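Local coordinates for protein SAM-dependent methyltransferase (Geobacter sulfurreducens, PDB 5BP7) that binds S-adenosyl-L-homocysteine and probably transfers methyl groups from S-adenosylmethionine to a substrate that is not established, at residues Y165-P170 and T257-G262. Residues are numbered along the deposited sequence; the frame is centred on the assembly and turned at random.
Sequences YWRQVP and TREYLG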
loop_
_atom_site.group_PDB
_atom_site.type_symbol
_atom_site.label_atom_id
_atom_site.label_comp_id
_atom_site.label_asym_id
_atom_site.label_seq_id
_atom_site.Cartn_x
_atom_site.Cartn_y
_atom_site.Cartn_z
ATOM N N TYR A 165 9.880 -7.044 1.996
ATOM C CA TYR A 165 10.763 -8.080 2.549
ATOM C C TYR A 165 12.072 -8.023 1.779
ATOM O O TYR A 165 12.109 -7.433 0.678
ATOM C CB TYR A 165 10.107 -9.455 2.462
ATOM C CG TYR A 165 9.869 -9.938 1.070
ATOM C CD1 TYR A 165 8.702 -9.598 0.388
ATOM C CD2 TYR A 165 10.792 -10.726 0.430
ATOM C CE1 TYR A 165 8.469 -10.038 -0.898
ATOM C CE2 TYR A 165 10.579 -11.149 -0.865
ATOM C CZ TYR A 165 9.410 -10.816 -1.516
ATOM O OH TYR A 165 9.195 -11.272 -2.784
ATOM N N TRP A 166 13.141 -8.590 2.359
ATOM C CA TRP A 166 14.426 -8.662 1.672
ATOM C C TRP A 166 14.365 -9.759 0.623
ATOM O O TRP A 166 14.245 -10.931 0.917
ATOM C CB TRP A 166 15.628 -8.880 2.619
ATOM C CG TRP A 166 15.888 -7.744 3.576
ATOM C CD1 TRP A 166 15.880 -7.815 4.924
ATOM C CD2 TRP A 166 16.166 -6.362 3.251
ATOM N NE1 TRP A 166 16.115 -6.577 5.483
ATOM C CE2 TRP A 166 16.297 -5.666 4.479
ATOM C CE3 TRP A 166 16.308 -5.647 2.050
ATOM C CZ2 TRP A 166 16.554 -4.285 4.544
ATOM C CZ3 TRP A 166 16.572 -4.281 2.112
ATOM C CH2 TRP A 166 16.699 -3.617 3.351
ATOM N N ARG A 167 14.436 -9.329 -0.617
ATOM C CA ARG A 167 14.564 -10.197 -1.771
ATOM C C ARG A 167 15.959 -10.863 -1.765
ATOM O O ARG A 167 16.106 -12.035 -2.065
ATOM C CB ARG A 167 14.411 -9.323 -3.007
ATOM C CG ARG A 167 14.200 -10.056 -4.285
ATOM C CD ARG A 167 14.019 -9.066 -5.408
ATOM N NE ARG A 167 14.089 -9.807 -6.645
ATOM C CZ ARG A 167 15.188 -10.009 -7.371
ATOM N NH1 ARG A 167 16.378 -9.492 -7.038
ATOM N NH2 ARG A 167 15.085 -10.715 -8.483
ATOM N N GLN A 168 16.959 -10.079 -1.386
ATOM C CA GLN A 168 18.313 -10.549 -1.095
ATOM C C GLN A 168 18.793 -9.853 0.153
ATOM O O GLN A 168 18.394 -8.724 0.427
ATOM C CB GLN A 168 19.279 -10.140 -2.198
ATOM C CG GLN A 168 18.959 -10.668 -3.581
ATOM C CD GLN A 168 19.793 -9.978 -4.684
ATOM O OE1 GLN A 168 20.735 -9.193 -4.417
ATOM N NE2 GLN A 168 19.482 -10.305 -5.928
ATOM N N VAL A 169 19.717 -10.492 0.856
ATOM C CA VAL A 169 20.214 -9.957 2.123
ATOM C C VAL A 169 21.084 -8.744 1.804
ATOM O O VAL A 169 22.030 -8.877 1.041
ATOM C CB VAL A 169 21.086 -10.983 2.898
ATOM C CG1 VAL A 169 21.293 -10.510 4.337
ATOM C CG2 VAL A 169 20.463 -12.381 2.908
ATOM N N PRO A 170 20.765 -7.559 2.366
ATOM C CA PRO A 170 21.668 -6.440 2.100
ATOM C C PRO A 170 22.935 -6.607 2.928
ATOM O O PRO A 170 22.858 -6.858 4.120
ATOM C CB PRO A 170 20.866 -5.197 2.520
ATOM C CG PRO A 170 19.869 -5.686 3.505
ATOM C CD PRO A 170 19.633 -7.158 3.222
ATOM N N THR A 257 16.982 -0.680 -4.468
ATOM C CA THR A 257 15.619 -1.211 -4.308
ATOM C C THR A 257 15.311 -2.367 -5.255
ATOM O O THR A 257 14.938 -3.453 -4.821
ATOM C CB THR A 257 14.597 -0.113 -4.532
ATOM O OG1 THR A 257 14.852 0.959 -3.615
ATOM C CG2 THR A 257 13.185 -0.618 -4.331
ATOM N N ARG A 258 15.570 -2.163 -6.538
ATOM C CA ARG A 258 15.159 -3.127 -7.542
ATOM C C ARG A 258 15.775 -4.500 -7.303
ATOM O O ARG A 258 15.098 -5.521 -7.501
ATOM C CB ARG A 258 15.496 -2.637 -8.949
ATOM C CG ARG A 258 14.722 -3.348 -10.047
ATOM C CD ARG A 258 14.943 -2.678 -11.412
ATOM N NE ARG A 258 13.946 -3.129 -12.373
ATOM C CZ ARG A 258 13.980 -4.289 -13.041
ATOM N NH1 ARG A 258 14.997 -5.125 -12.899
ATOM N NH2 ARG A 258 12.972 -4.609 -13.862
ATOM N N GLU A 259 17.039 -4.524 -6.884
ATOM C CA GLU A 259 17.744 -5.776 -6.628
ATOM C C GLU A 259 17.504 -6.394 -5.246
ATOM O O GLU A 259 17.446 -7.607 -5.129
ATOM C CB GLU A 259 19.243 -5.582 -6.854
ATOM C CG GLU A 259 19.586 -5.448 -8.343
ATOM C CD GLU A 259 19.325 -6.747 -9.107
ATOM O OE1 GLU A 259 20.129 -7.686 -8.904
ATOM O OE2 GLU A 259 18.289 -6.856 -9.848
ATOM N N TYR A 260 17.343 -5.575 -4.216
ATOM C CA TYR A 260 17.358 -6.061 -2.823
ATOM C C TYR A 260 15.997 -6.172 -2.167
ATOM O O TYR A 260 15.810 -7.011 -1.288
ATOM C CB TYR A 260 18.284 -5.190 -1.955
ATOM C CG TYR A 260 19.748 -5.445 -2.227
ATOM C CD1 TYR A 260 20.416 -6.506 -1.598
ATOM C CD2 TYR A 260 20.467 -4.649 -3.115
ATOM C CE1 TYR A 260 21.759 -6.763 -1.841
ATOM C CE2 TYR A 260 21.811 -4.901 -3.374
ATOM C CZ TYR A 260 22.454 -5.950 -2.733
ATOM O OH TYR A 260 23.790 -6.224 -2.983
ATOM N N LEU A 261 15.065 -5.306 -2.554
ATOM C CA LEU A 261 13.805 -5.163 -1.848
ATOM C C LEU A 261 12.643 -5.841 -2.568
ATOM O O LEU A 261 12.308 -5.506 -3.709
ATOM C CB LEU A 261 13.510 -3.674 -1.591
ATOM C CG LEU A 261 12.546 -3.339 -0.448
ATOM C CD1 LEU A 261 12.940 -3.948 0.884
ATOM C CD2 LEU A 261 12.427 -1.816 -0.311
ATOM N N GLY A 262 12.049 -6.806 -1.892
ATOM C CA GLY A 262 10.785 -7.406 -2.324
ATOM C C GLY A 262 9.588 -6.680 -1.699
ATOM O O GLY A 262 9.739 -5.848 -0.795
#
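Tyr-165 and Gly-262 form an antiparallel hydrogen-bonded pair where strands 157-166 and 261-270 meet in the seven-stranded sheet of a class I methyltransferase fold. Strand order 3-2-1-4-5-7-6, with 261-270 reversed, is the signature of this Rossmann-like family. Tyr-165 N gives a fairly straight bond to Gly-262 O at 3.0 Å, and Gly-262 N returns one to Tyr-165 O. One face of the Tyr-165 ring packs on Gly-262, whose CA lies 3.8 Å from the ring centroid in a CH-pi contact. The first torsion of Tyr-165, 65°, places CG between the backbone N and the carbonyl carbon and turns the ring toward the neighbouring strand.

Beyond this pair the chain of 167-170 turns around the end of helix 239-260. Tyr-260 O accepts from Arg-167 N at 2.8 Å and from Gln-168 N at 3.3 Å, both on the same face of its carbonyl plane. The Arg-167 chain is extended from CG to NE, with CG anti to the backbone N (chi1 -167°). This carries Arg-167 NH1 to Glu-259 O at 2.9 Å, a hydrogen bond with the oxygen near the guanidinium plane. Gln-168 OE1 sits over one face of the Tyr-260 ring, offset toward the rim, and the amide stands steeply to that ring. Trp-166 CZ3 meets Leu-261 CD1 at 3.8 Å. Trp-166 NE1 bonds Thr-184 O. Pro-170 CG covers the centre of one Trp-166 face.

Two carbonyls at the helix C-terminus, Glu-259 O and Tyr-260 O, are thus taken up by donors from the loop after the other strand. The Arg-167 charge is probably favourable by the negative end of the helix dipole. Arg-167 NH1 is 4.3 Å from Glu-259 OE2, which lies well out of the guanidinium plane and bonds Gln-212 NE2, so this is attraction of charges and not a salt bridge.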